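PDB 7LKK: aminofutalosine deaminase from Helicobacter pylori, which catalyses the hydrolytic deamination of aminofutalosine in the menaquinone pathway, as a metal-dependent member of the amidohydrolase family. Local coordinates for residues A[21-26]-A[33-38]; A[128-133]-A[336-341]; A[145-150]-A[185-190]; A[220-225]-A[271-276]. All coordinates share one frame; numbering follows the deposited sequence.

Overall arrangement
Contact 4 forms part of the active site: residues 220-225 and 271-276 supply an iron ligand and two further groups of the inhibitor pocket. Contact 2 lies elsewhere in the same amidohydrolase barrel, its Leu338 side chain about 13 Å from the iron, and its centre is about 20 Å from that of contact 4. Contact 3 falls within the chain loop that contact 2 closes; their centres are about 16 Å apart and their nearest atoms about 4 Å. Strands 187-193 of contact 3 and 218-222 of contact 4 are neighbours. Contact 1, a hairpin, is farthest from the catalytic end, its centre about 35 Å from that of contact 4.

Contact 1: residues A[21-26]-A[33-38]; sequences ASLVFL and VLEDYG
Leu34 O receives the N-H of Val24 over 2.8 Å, with the donor in the carbonyl plane, and Leu23 CA directs its hydrogen at the same Leu34 oxygen from 3.4 Å. The return bond from Leu34 N to Val24 O measures 3.0 Å, so this hydrogen-bonded pair sets the antiparallel register, flanked by the non-hydrogen-bonded pairs Leu23-Glu35 and Phe25-Val33. Ser22 O accepts from Asp36 N at 2.9 Å, but here the donor stands well above the carbonyl plane, at the place where both segments turn a corner. The unit is a beta hairpin, strand 23-25 with strand 33-34; beyond the bend, strands 17-21 and 37-41 pair in a separate four-stranded sheet. On the face carrying Phe25, Val33 runs alongside the ring: Val33 CG2 lies 3.8 Å from Phe25 CD1, while CG1 also approaches the CD2 branch of Leu23. Ile402 of helix 401-408 packs on Phe25 and Val33. On the other face Val24 meets Tyr37 nearly at a right angle, its CG2, anti to the carbonyl carbon, resting 3.7 Å from Tyr37 CB. Leu34 CD1 touches Leu26 CD1 at 3.8 Å and also lies over one face of the Tyr37 ring, toward the rim. At the bend a water donates to Asp36 OD1 across 2.8 Å and also bonds to Ser22 OG, which is hydrogen-bonded to Asn68 N as well.

Contact 2: residues A[128-133]-A[336-341]; sequences SGVGSV and LSLLDE
Ser128 and the first turn of helix 338-348 make the tight part of this contact. A chi1 of -178° turns Ser128 OG away from its own amide and into the helix start, where it accepts the N-H of Leu339 at 3.2 Å, an almost linear bond (163° at hydrogen). Leu338 N is also close, 2.9 Å from Ser128 OG. Beside them Ser337 is the N-cap: its own OG receives Asp340 N at 3.2 Å, so two serine hydroxyls, one from each segment, serve neighbouring amides in the first turn of the helix. Apolar groups fill in around this polar knot. Val130 CG2 comes crosswise against Leu338 CB at 3.7 Å, and Leu339 CD1 leans on Ser128 O at 3.6 Å; Phe75 of strand 69-80 touches Val130, Leu338 and Leu339. The looser flank is the outer side of the helix start, where the partly exposed Asp340 turns its carboxylate to Arg343 and Ser335 rather than across the contact. Gly129 ends helix 115-127 with positive phi in a Schellman motif. The contact thus ties the turn between that helix and strand 130-137 to the N-terminus of helix 338-348, from much later in the chain. Chemically it is uneven: the amides at the helix start would probably polarise Ser128 OG, whereas Ser128 O is buried without a polar partner.

Contact 3: residues A[145-150]-A[185-190]; sequences LLKESP and QKLKAA
With chi1 at -177°, Leu187 sends its branch out beside its carbonyl carbon and presents its CD2 methyl to the aliphatic part of Lys147, 3.7 Å from Lys147 CG and 3.8 Å from Lys147 CD. The two side chains cross at about a right angle, one methyl against a short run of methylenes. The Lys147 chain then bends at chi3 (58°), which carries the ammonium past the leucine to a hydrogen bond with Leu182 O; Asp184 lies at the range of a long, weak ion pair. Lys186 folds at chi2, chi3 and chi4 and lays its far methylenes along the carbonyls at and just past the helix end. Lys186 CE comes to 3.4 Å from Ser149 O and 4.1 Å from Lys147 O, while Lys186 CD is 3.8 Å from Pro150 O. A CE next to an ammonium group is expected to carry some positive charge, so oxygens around it are probably favourable neighbours. The chain leaves the helix at Glu148, with Ser149 N still bonded back to Leu146 O at 3.0 Å. Helix 143-147 belongs to the crossover from strand 130-137 to strand 152-159 of the barrel, with Leu145 packed on helix 115-127. Strand 187-193 is the next strand on: Lys188, and Lys186 just before the strand, bond by their backbones to Ala153, and Leu187 also rests on Ala153 and Val155 of strand 152-159.

Contact 4: residues A[220-225]-A[271-276]; sequences THFLES and TLFVHN. With FE (Fe (III) ion), chain E; MCF ((8R)-3-(5-S-methyl-5-thio-beta-D-ribofuranosyl)-3,6,7,8-tetrahydroimidazo[4,5-d][1,3]diazepin-8-ol), chain J.
His221 and His275 lie rim to rim, their planes only 17° apart and their centroids 5.5 Å from each other, with neither ring over the other's face. His221 NE2 binds the iron at 2.4 Å, alongside the inhibitor oxygen O8; His79, His81 and Asp328 complete the metal site. His275 NE2 donates to MCF O8 over 3.2 Å, in the plane of its ring and nearly straight. The Glu224 carboxylate stacks on the His275 ring, planes 13° apart, with Glu224 CG 3.8 Å from the ring centroid; Val274 CG1 lies on the opposite face. Glu224 runs fully extended, which takes OE1 to MCF N6 at 2.7 Å. These groups sit at or just beyond the C-terminal ends of parallel strands 218-222 and 269-275 of the amidohydrolase TIM barrel, the usual place for its active site. Thr220 O accepts from Val274 N, and Phe222 N donates to Val274 O. Away from the ligand, Phe273 points an edge at the face of Phe222 (planes at 84°), while Thr220 CG2 sits over the face of Phe273, 4.0 Å from its centroid. Asn276 ND2 bonds in its amide plane to Phe273 O at 2.9 Å, leaving OD1, buried without a polar partner, at the Phe222 ring edge.

Contact 1: residues A[21-26]-A[33-38]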
loop_
_atom_site.group_PDB
_atom_site.type_symbol
_atom_site.label_atom_id
_atom_site.label_comp_id
_atom_site.label_asym_id
_atom_site.label_seq_id
_atom_site.Cartn_x
_atom_site.Cartn_y
_atom_site.Cartn_z
ATOM N N ALA A 21 7.874 -9.714 26.085
ATOM C CA ALA A 21 6.673 -9.133 25.504
ATOM C C ALA A 21 5.604 -10.210 25.407
ATOM O O ALA A 21 5.893 -11.407 25.481
ATOM C CB ALA A 21 6.953 -8.517 24.125
ATOM N N SER A 22 4.356 -9.761 25.232
ATOM C CA SER A 22 3.240 -10.695 25.119
ATOM C C SER A 22 3.412 -11.632 23.934
ATOM O O SER A 22 2.960 -12.781 23.977
ATOM C CB SER A 22 1.922 -9.928 24.994
ATOM O OG SER A 22 1.740 -9.040 26.082
ATOM N N LEU A 23 4.048 -11.157 22.868
ATOM C CA LEU A 23 4.310 -11.952 21.678
ATOM C C LEU A 23 5.762 -11.755 21.279
ATOM O O LEU A 23 6.257 -10.623 21.273
ATOM C CB LEU A 23 3.379 -11.552 20.528
ATOM C CG LEU A 23 1.888 -11.816 20.750
ATOM C CD1 LEU A 23 1.047 -10.956 19.815
ATOM C CD2 LEU A 23 1.575 -13.291 20.553
ATOM N N VAL A 24 6.441 -12.852 20.962
ATOM C CA VAL A 24 7.824 -12.826 20.502
ATOM C C VAL A 24 7.894 -13.562 19.173
ATOM O O VAL A 24 7.461 -14.716 19.076
ATOM C CB VAL A 24 8.784 -13.461 21.525
ATOM C CG1 VAL A 24 10.206 -13.479 20.979
ATOM C CG2 VAL A 24 8.725 -12.712 22.846
ATOM N N PHE A 25 8.428 -12.895 18.153
ATOM C CA PHE A 25 8.643 -13.499 16.843
ATOM C C PHE A 25 10.100 -13.939 16.770
ATOM O O PHE A 25 11.006 -13.098 16.745
ATOM C CB PHE A 25 8.317 -12.517 15.716
ATOM C CG PHE A 25 6.876 -12.082 15.673
ATOM C CD1 PHE A 25 5.902 -12.748 16.403
ATOM C CD2 PHE A 25 6.496 -11.004 14.887
ATOM C CE1 PHE A 25 4.584 -12.339 16.355
ATOM C CE2 PHE A 25 5.181 -10.595 14.835
ATOM C CZ PHE A 25 4.222 -11.262 15.568
ATOM N N LEU A 26 10.329 -15.255 16.743
ATOM C CA LEU A 26 11.698 -15.757 16.677
ATOM C C LEU A 26 12.321 -15.522 15.309
ATOM O O LEU A 26 13.541 -15.342 15.208
ATOM C CB LEU A 26 11.733 -17.247 17.011
ATOM C CG LEU A 26 11.443 -17.663 18.451
ATOM C CD1 LEU A 26 11.899 -19.094 18.671
ATOM C CD2 LEU A 26 12.127 -16.725 19.433
ATOM N N VAL A 33 6.092 -18.268 16.784
ATOM C CA VAL A 33 5.501 -17.207 17.589
ATOM C C VAL A 33 5.316 -17.739 19.002
ATOM O O VAL A 33 4.704 -18.796 19.197
ATOM C CB VAL A 33 4.162 -16.721 17.009
ATOM C CG1 VAL A 33 3.537 -15.683 17.929
ATOM C CG2 VAL A 33 4.365 -16.144 15.614
ATOM N N LEU A 34 5.841 -17.011 19.981
ATOM C CA LEU A 34 5.811 -17.431 21.372
ATOM C C LEU A 34 5.138 -16.362 22.220
ATOM O O LEU A 34 5.296 -15.163 21.967
ATOM C CB LEU A 34 7.224 -17.712 21.891
ATOM C CG LEU A 34 7.932 -18.867 21.183
ATOM C CD1 LEU A 34 9.410 -18.909 21.544
ATOM C CD2 LEU A 34 7.252 -20.187 21.521
ATOM N N GLU A 35 4.383 -16.804 23.220
ATOM C CA GLU A 35 3.628 -15.910 24.084
ATOM C C GLU A 35 4.339 -15.743 25.420
ATOM O O GLU A 35 4.839 -16.714 25.994
ATOM C CB GLU A 35 2.207 -16.437 24.302
ATOM C CG GLU A 35 1.409 -16.585 23.012
ATOM C CD GLU A 35 -0.006 -17.076 23.246
ATOM O OE1 GLU A 35 -0.207 -17.907 24.158
ATOM O OE2 GLU A 35 -0.918 -16.630 22.517
ATOM N N ASP A 36 4.374 -14.500 25.905
ATOM C CA ASP A 36 4.958 -14.159 27.204
ATOM C C ASP A 36 6.392 -14.669 27.333
ATOM O O ASP A 36 6.802 -15.173 28.380
ATOM C CB ASP A 36 4.092 -14.686 28.349
ATOM C CG ASP A 36 2.725 -14.033 28.393
ATOM O OD1 ASP A 36 2.613 -12.860 27.984
ATOM O OD2 ASP A 36 1.765 -14.694 28.838
ATOM N N TYR A 37 7.164 -14.536 26.261
ATOM C CA TYR A 37 8.551 -14.976 26.260
ATOM C C TYR A 37 9.488 -13.790 26.453
ATOM O O TYR A 37 9.110 -12.628 26.281
ATOM C CB TYR A 37 8.892 -15.711 24.961
ATOM C CG TYR A 37 9.036 -17.206 25.132
ATOM C CD1 TYR A 37 7.961 -17.983 25.548
ATOM C CD2 TYR A 37 10.243 -17.843 24.880
ATOM C CE1 TYR A 37 8.084 -19.348 25.706
ATOM C CE2 TYR A 37 10.376 -19.212 25.036
ATOM C CZ TYR A 37 9.291 -19.958 25.451
ATOM O OH TYR A 37 9.414 -21.319 25.608
ATOM N N GLY A 38 10.737 -14.106 26.801
ATOM C CA GLY A 38 11.716 -13.090 27.111
ATOM C C GLY A 38 13.081 -13.476 26.564
ATOM O O GLY A 38 13.299 -14.609 26.135
HETATM O O HOH W 1 0.655 -10.829 28.074
#

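Contact 2: residues A[128-133]-A[336-341]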
loop_
_atom_site.group_PDB
_atom_site.type_symbol
_atom_site.label_atom_id
_atom_site.label_comp_id
_atom_site.label_asym_id
_atom_site.label_seq_id
_atom_site.Cartn_x
_atom_site.Cartn_y
_atom_site.Cartn_z
ATOM N N SER A 128 11.444 2.727 11.832
ATOM C CA SER A 128 10.719 1.614 11.233
ATOM C C SER A 128 11.152 0.261 11.778
ATOM O O SER A 128 10.612 -0.763 11.346
ATOM C CB SER A 128 10.896 1.635 9.710
ATOM O OG SER A 128 10.161 0.596 9.090
ATOM N N GLY A 129 12.113 0.229 12.698
ATOM C CA GLY A 129 12.626 -1.011 13.239
ATOM C C GLY A 129 13.796 -1.607 12.488
ATOM O O GLY A 129 14.193 -2.738 12.792
ATOM N N VAL A 130 14.364 -0.882 11.528
ATOM C CA VAL A 130 15.473 -1.389 10.725
ATOM C C VAL A 130 16.774 -1.187 11.486
ATOM O O VAL A 130 17.085 -0.072 11.923
ATOM C CB VAL A 130 15.519 -0.691 9.355
ATOM C CG1 VAL A 130 16.725 -1.164 8.555
ATOM C CG2 VAL A 130 14.232 -0.938 8.586
ATOM N N GLY A 131 17.535 -2.268 11.654
ATOM C CA GLY A 131 18.812 -2.203 12.338
ATOM C C GLY A 131 20.007 -2.337 11.413
ATOM O O GLY A 131 21.120 -1.932 11.764
ATOM N N SER A 132 19.794 -2.908 10.227
ATOM C CA SER A 132 20.869 -3.168 9.278
ATOM C C SER A 132 20.408 -2.792 7.879
ATOM O O SER A 132 19.248 -3.016 7.520
ATOM C CB SER A 132 21.300 -4.644 9.304
ATOM O OG SER A 132 21.564 -5.082 10.628
ATOM N N VAL A 133 21.315 -2.220 7.089
ATOM C CA VAL A 133 20.988 -1.738 5.753
ATOM C C VAL A 133 22.042 -2.215 4.763
ATOM O O VAL A 133 23.240 -2.220 5.062
ATOM C CB VAL A 133 20.866 -0.199 5.709
ATOM C CG1 VAL A 133 19.619 0.259 6.452
ATOM C CG2 VAL A 133 22.112 0.464 6.288
ATOM N N LEU A 336 10.672 5.156 2.915
ATOM C CA LEU A 336 11.759 4.253 3.266
ATOM C C LEU A 336 11.465 3.459 4.530
ATOM O O LEU A 336 12.338 2.731 5.013
ATOM C CB LEU A 336 13.071 5.026 3.420
ATOM C CG LEU A 336 13.671 5.580 2.125
ATOM C CD1 LEU A 336 15.129 5.954 2.329
ATOM C CD2 LEU A 336 13.528 4.583 0.985
ATOM N N SER A 337 10.261 3.587 5.079
ATOM C CA SER A 337 9.823 2.696 6.143
ATOM C C SER A 337 9.699 1.280 5.594
ATOM O O SER A 337 8.937 1.043 4.651
ATOM C CB SER A 337 8.489 3.168 6.713
ATOM O OG SER A 337 7.855 2.133 7.443
ATOM N N LEU A 338 10.453 0.340 6.171
ATOM C CA LEU A 338 10.336 -1.044 5.727
ATOM C C LEU A 338 8.953 -1.602 6.028
ATOM O O LEU A 338 8.465 -2.474 5.301
ATOM C CB LEU A 338 11.420 -1.911 6.371
ATOM C CG LEU A 338 11.579 -3.308 5.759
ATOM C CD1 LEU A 338 11.834 -3.223 4.262
ATOM C CD2 LEU A 338 12.688 -4.091 6.443
ATOM N N LEU A 339 8.301 -1.103 7.080
ATOM C CA LEU A 339 6.942 -1.541 7.385
ATOM C C LEU A 339 5.969 -1.130 6.284
ATOM O O LEU A 339 5.073 -1.902 5.923
ATOM C CB LEU A 339 6.504 -0.976 8.735
ATOM C CG LEU A 339 7.248 -1.546 9.947
ATOM C CD1 LEU A 339 7.026 -0.684 11.179
ATOM C CD2 LEU A 339 6.820 -2.978 10.211
ATOM N N ASP A 340 6.131 0.079 5.741
ATOM C CA ASP A 340 5.339 0.481 4.583
ATOM C C ASP A 340 5.604 -0.435 3.396
ATOM O O ASP A 340 4.673 -0.828 2.683
ATOM C CB ASP A 340 5.643 1.933 4.209
ATOM C CG ASP A 340 5.068 2.930 5.198
ATOM O OD1 ASP A 340 4.315 2.516 6.100
ATOM O OD2 ASP A 340 5.373 4.135 5.069
ATOM N N GLU A 341 6.874 -0.790 3.175
ATOM C CA GLU A 341 7.220 -1.676 2.068
ATOM C C GLU A 341 6.603 -3.054 2.249
ATOM O O GLU A 341 6.167 -3.681 1.275
ATOM C CB GLU A 341 8.741 -1.789 1.943
ATOM C CG GLU A 341 9.219 -2.319 0.603
ATOM C CD GLU A 341 8.960 -1.348 -0.530
ATOM O OE1 GLU A 341 8.900 -0.128 -0.268
ATOM O OE2 GLU A 341 8.812 -1.802 -1.683
#

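Contact 3: residues A[145-150]-A[185-190]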
loop_
_atom_site.group_PDB
_atom_site.type_symbol
_atom_site.label_atom_id
_atom_site.label_comp_id
_atom_site.label_asym_id
_atom_site.label_seq_id
_atom_site.Cartn_x
_atom_site.Cartn_y
_atom_site.Cartn_z
ATOM N N LEU A 145 27.502 9.784 7.196
ATOM C CA LEU A 145 26.335 9.790 8.072
ATOM C C LEU A 145 26.005 8.384 8.560
ATOM O O LEU A 145 25.618 8.196 9.719
ATOM C CB LEU A 145 25.142 10.407 7.342
ATOM C CG LEU A 145 25.257 11.910 7.085
ATOM C CD1 LEU A 145 24.100 12.406 6.233
ATOM C CD2 LEU A 145 25.320 12.669 8.402
ATOM N N LEU A 146 26.152 7.385 7.688
ATOM C CA LEU A 146 25.930 5.998 8.090
ATOM C C LEU A 146 26.858 5.589 9.229
ATOM O O LEU A 146 26.429 4.938 10.188
ATOM C CB LEU A 146 26.119 5.067 6.891
ATOM C CG LEU A 146 24.951 4.921 5.917
ATOM C CD1 LEU A 146 25.312 3.962 4.793
ATOM C CD2 LEU A 146 23.699 4.453 6.644
ATOM N N LYS A 147 28.144 5.944 9.131
ATOM C CA LYS A 147 29.106 5.520 10.146
ATOM C C LYS A 147 28.765 6.058 11.533
ATOM O O LYS A 147 28.852 5.320 12.522
ATOM C CB LYS A 147 30.516 5.949 9.741
ATOM C CG LYS A 147 31.127 5.099 8.639
ATOM C CD LYS A 147 32.647 5.175 8.653
ATOM C CE LYS A 147 33.203 4.725 9.994
ATOM N NZ LYS A 147 34.663 4.444 9.930
ATOM N N GLU A 148 28.374 7.329 11.641
ATOM C CA GLU A 148 28.002 7.852 12.951
ATOM C C GLU A 148 26.542 7.594 13.301
ATOM O O GLU A 148 26.057 8.120 14.308
ATOM C CB GLU A 148 28.341 9.341 13.091
ATOM C CG GLU A 148 28.290 10.199 11.858
ATOM C CD GLU A 148 28.632 11.643 12.192
ATOM O OE1 GLU A 148 27.809 12.314 12.850
ATOM O OE2 GLU A 148 29.738 12.093 11.826
ATOM N N SER A 149 25.834 6.820 12.492
ATOM C CA SER A 149 24.540 6.303 12.899
ATOM C C SER A 149 24.726 4.969 13.607
ATOM O O SER A 149 25.755 4.308 13.449
ATOM C CB SER A 149 23.633 6.132 11.681
ATOM O OG SER A 149 23.916 4.922 11.001
ATOM N N PRO A 150 23.755 4.547 14.425
ATOM C CA PRO A 150 23.855 3.225 15.060
ATOM C C PRO A 150 23.543 2.064 14.129
ATOM O O PRO A 150 23.608 0.911 14.566
ATOM C CB PRO A 150 22.823 3.309 16.196
ATOM C CG PRO A 150 21.844 4.321 15.743
ATOM C CD PRO A 150 22.611 5.325 14.928
ATOM N N GLN A 185 33.399 -2.343 13.002
ATOM C CA GLN A 185 32.443 -3.346 13.455
ATOM C C GLN A 185 31.030 -3.073 12.954
ATOM O O GLN A 185 30.190 -3.979 12.989
ATOM C CB GLN A 185 32.448 -3.420 14.982
ATOM C CG GLN A 185 33.686 -4.082 15.555
ATOM C CD GLN A 185 33.918 -3.720 17.005
ATOM O OE1 GLN A 185 33.005 -3.796 17.828
ATOM N NE2 GLN A 185 35.143 -3.323 17.330
ATOM N N LYS A 186 30.748 -1.850 12.499
ATOM C CA LYS A 186 29.432 -1.482 11.997
ATOM C C LYS A 186 29.391 -1.254 10.492
ATOM O O LYS A 186 28.297 -1.077 9.944
ATOM C CB LYS A 186 28.920 -0.220 12.707
ATOM C CG LYS A 186 28.585 -0.424 14.175
ATOM C CD LYS A 186 27.431 0.467 14.601
ATOM C CE LYS A 186 27.854 1.926 14.658
ATOM N NZ LYS A 186 28.641 2.221 15.886
ATOM N N LEU A 187 30.536 -1.241 9.814
ATOM C CA LEU A 187 30.590 -0.955 8.385
ATOM C C LEU A 187 31.352 -2.064 7.679
ATOM O O LEU A 187 32.533 -2.292 7.968
ATOM C CB LEU A 187 31.251 0.400 8.113
ATOM C CG LEU A 187 31.286 0.797 6.635
ATOM C CD1 LEU A 187 29.900 0.675 6.035
ATOM C CD2 LEU A 187 31.832 2.204 6.448
ATOM N N LYS A 188 30.679 -2.747 6.759
ATOM C CA LYS A 188 31.293 -3.738 5.888
ATOM C C LYS A 188 31.301 -3.205 4.462
ATOM O O LYS A 188 30.274 -2.728 3.969
ATOM C CB LYS A 188 30.545 -5.072 5.955
ATOM C CG LYS A 188 31.011 -6.096 4.928
ATOM C CD LYS A 188 30.692 -7.521 5.361
ATOM C CE LYS A 188 29.208 -7.699 5.640
ATOM N NZ LYS A 188 28.885 -9.070 6.130
ATOM N N ALA A 189 32.455 -3.279 3.808
ATOM C CA ALA A 189 32.582 -2.823 2.433
ATOM C C ALA A 189 32.221 -3.946 1.471
ATOM O O ALA A 189 32.626 -5.097 1.657
ATOM C CB ALA A 189 34.002 -2.328 2.153
ATOM N N ALA A 190 31.458 -3.600 0.437
ATOM C CA ALA A 190 31.020 -4.554 -0.569
ATOM C C ALA A 190 31.015 -3.858 -1.925
ATOM O O ALA A 190 31.293 -2.661 -2.030
ATOM C CB ALA A 190 29.644 -5.132 -0.225
#

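Contact 4: residues A[220-225]-A[271-276]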
loop_
_atom_site.group_PDB
_atom_site.type_symbol
_atom_site.label_atom_id
_atom_site.label_comp_id
_atom_site.label_asym_id
_atom_site.label_seq_id
_atom_site.Cartn_x
_atom_site.Cartn_y
_atom_site.Cartn_z
ATOM N N THR A 220 23.590 -6.885 -7.594
ATOM C CA THR A 220 23.342 -6.471 -8.968
ATOM C C THR A 220 21.842 -6.384 -9.209
ATOM O O THR A 220 21.057 -7.108 -8.589
ATOM C CB THR A 220 23.994 -7.438 -9.969
ATOM O OG1 THR A 220 23.825 -6.943 -11.303
ATOM C CG2 THR A 220 23.387 -8.831 -9.859
ATOM N N HIS A 221 21.453 -5.468 -10.095
ATOM C CA HIS A 221 20.087 -5.400 -10.598
ATOM C C HIS A 221 19.957 -6.351 -11.780
ATOM O O HIS A 221 20.794 -6.334 -12.688
ATOM C CB HIS A 221 19.726 -3.976 -11.020
ATOM C CG HIS A 221 19.870 -2.965 -9.926
ATOM N ND1 HIS A 221 20.985 -2.165 -9.793
ATOM C CD2 HIS A 221 19.039 -2.623 -8.913
ATOM C CE1 HIS A 221 20.834 -1.374 -8.747
ATOM N NE2 HIS A 221 19.662 -1.630 -8.195
ATOM N N PHE A 222 18.913 -7.180 -11.772
ATOM C CA PHE A 222 18.782 -8.230 -12.778
ATOM C C PHE A 222 17.356 -8.282 -13.302
ATOM O O PHE A 222 16.417 -8.469 -12.523
ATOM C CB PHE A 222 19.187 -9.590 -12.199
ATOM C CG PHE A 222 19.287 -10.672 -13.229
ATOM C CD1 PHE A 222 20.166 -10.551 -14.293
ATOM C CD2 PHE A 222 18.498 -11.808 -13.141
ATOM C CE1 PHE A 222 20.256 -11.542 -15.249
ATOM C CE2 PHE A 222 18.586 -12.803 -14.094
ATOM C CZ PHE A 222 19.466 -12.670 -15.148
ATOM N N LEU A 223 17.211 -8.128 -14.620
ATOM C CA LEU A 223 15.953 -8.327 -15.346
ATOM C C LEU A 223 14.784 -7.636 -14.644
ATOM O O LEU A 223 13.779 -8.246 -14.266
ATOM C CB LEU A 223 15.691 -9.822 -15.563
ATOM C CG LEU A 223 16.788 -10.518 -16.386
ATOM C CD1 LEU A 223 16.397 -11.934 -16.785
ATOM C CD2 LEU A 223 17.143 -9.702 -17.621
ATOM N N GLU A 224 14.943 -6.326 -14.480
ATOM C CA GLU A 224 13.974 -5.470 -13.814
ATOM C C GLU A 224 12.872 -4.977 -14.745
ATOM O O GLU A 224 11.852 -4.471 -14.264
ATOM C CB GLU A 224 14.710 -4.278 -13.190
ATOM C CG GLU A 224 13.880 -3.381 -12.300
ATOM C CD GLU A 224 14.693 -2.244 -11.726
ATOM O OE1 GLU A 224 15.890 -2.132 -12.073
ATOM O OE2 GLU A 224 14.142 -1.466 -10.924
ATOM N N SER A 225 13.037 -5.125 -16.057
ATOM C CA SER A 225 12.075 -4.569 -16.996
ATOM C C SER A 225 11.985 -5.457 -18.225
ATOM O O SER A 225 12.872 -6.270 -18.500
ATOM C CB SER A 225 12.453 -3.145 -17.410
ATOM O OG SER A 225 13.684 -3.130 -18.117
ATOM N N THR A 271 26.197 -13.386 -4.079
ATOM C CA THR A 271 25.701 -12.255 -4.858
ATOM C C THR A 271 24.209 -12.060 -4.630
ATOM O O THR A 271 23.430 -13.013 -4.731
ATOM C CB THR A 271 25.974 -12.452 -6.355
ATOM O OG1 THR A 271 27.385 -12.553 -6.577
ATOM C CG2 THR A 271 25.432 -11.277 -7.157
ATOM N N LEU A 272 23.819 -10.823 -4.334
ATOM C CA LEU A 272 22.415 -10.444 -4.250
ATOM C C LEU A 272 21.907 -10.068 -5.637
ATOM O O LEU A 272 22.512 -9.239 -6.324
ATOM C CB LEU A 272 22.220 -9.268 -3.290
ATOM C CG LEU A 272 22.228 -9.500 -1.776
ATOM C CD1 LEU A 272 23.593 -9.958 -1.282
ATOM C CD2 LEU A 272 21.803 -8.231 -1.055
ATOM N N PHE A 273 20.800 -10.682 -6.044
ATOM C CA PHE A 273 20.134 -10.372 -7.304
ATOM C C PHE A 273 18.835 -9.645 -6.988
ATOM O O PHE A 273 17.952 -10.211 -6.334
ATOM C CB PHE A 273 19.861 -11.640 -8.112
ATOM C CG PHE A 273 21.060 -12.163 -8.841
ATOM C CD1 PHE A 273 22.011 -12.923 -8.180
ATOM C CD2 PHE A 273 21.240 -11.895 -10.188
ATOM C CE1 PHE A 273 23.117 -13.405 -8.848
ATOM C CE2 PHE A 273 22.347 -12.377 -10.861
ATOM C CZ PHE A 273 23.285 -13.131 -10.191
ATOM N N VAL A 274 18.727 -8.393 -7.437
ATOM C CA VAL A 274 17.624 -7.509 -7.078
ATOM C C VAL A 274 16.609 -7.465 -8.213
ATOM O O VAL A 274 16.982 -7.455 -9.395
ATOM C CB VAL A 274 18.143 -6.097 -6.743
ATOM C CG1 VAL A 274 17.013 -5.210 -6.242
ATOM C CG2 VAL A 274 19.261 -6.176 -5.714
ATOM N N HIS A 275 15.321 -7.444 -7.841
ATOM C CA HIS A 275 14.160 -7.293 -8.723
ATOM C C HIS A 275 13.769 -8.620 -9.371
ATOM O O HIS A 275 12.943 -9.353 -8.815
ATOM C CB HIS A 275 14.412 -6.204 -9.772
ATOM C CG HIS A 275 14.741 -4.869 -9.177
ATOM N ND1 HIS A 275 13.917 -4.238 -8.271
ATOM C CD2 HIS A 275 15.812 -4.057 -9.341
ATOM C CE1 HIS A 275 14.460 -3.088 -7.910
ATOM N NE2 HIS A 275 15.610 -2.954 -8.546
ATOM N N ASN A 276 14.324 -8.932 -10.543
ATOM C CA ASN A 276 14.229 -10.242 -11.194
ATOM C C ASN A 276 12.847 -10.592 -11.738
ATOM O O ASN A 276 12.622 -11.758 -12.091
ATOM C CB ASN A 276 14.661 -11.386 -10.264
ATOM C CG ASN A 276 15.905 -11.062 -9.461
ATOM O OD1 ASN A 276 17.021 -11.113 -9.977
ATOM N ND2 ASN A 276 15.719 -10.750 -8.181
HETATM FE FE FE E . 18.404 -0.404 -6.609
HETATM O O8 MCF J . 17.338 -0.247 -8.247
HETATM C C8 MCF J . 16.611 0.921 -8.534
HETATM C C7 MCF J . 15.943 0.876 -9.904
HETATM N N6 MCF J . 16.732 0.108 -10.835
HETATM C C5 MCF J . 18.144 0.387 -10.971
HETATM N N4 MCF J . 18.895 1.393 -10.228
HETATM C C10 MCF J . 18.534 2.407 -9.207
HETATM C C9 MCF J . 17.455 2.202 -8.368
HETATM N N1 MCF J . 17.370 3.251 -7.562
HETATM C C2 MCF J . 18.355 4.104 -7.838
HETATM N N3 MCF J . 19.068 3.577 -8.838
HETATM C C1S MCF J . 20.257 4.262 -9.434
HETATM C C2S MCF J . 21.451 3.318 -9.710
HETATM O O2S MCF J . 22.206 3.157 -8.586
HETATM O O4S MCF J . 19.958 4.729 -10.588
HETATM C C4S MCF J . 21.349 4.797 -11.417
HETATM C C3S MCF J . 22.229 4.087 -10.771
HETATM O O3S MCF J . 23.223 5.006 -10.107
HETATM C C5S MCF J . 21.131 4.235 -12.811
HETATM S S5S MCF J . 22.258 5.051 -13.978
HETATM C C6S MCF J . 22.418 4.024 -15.468
#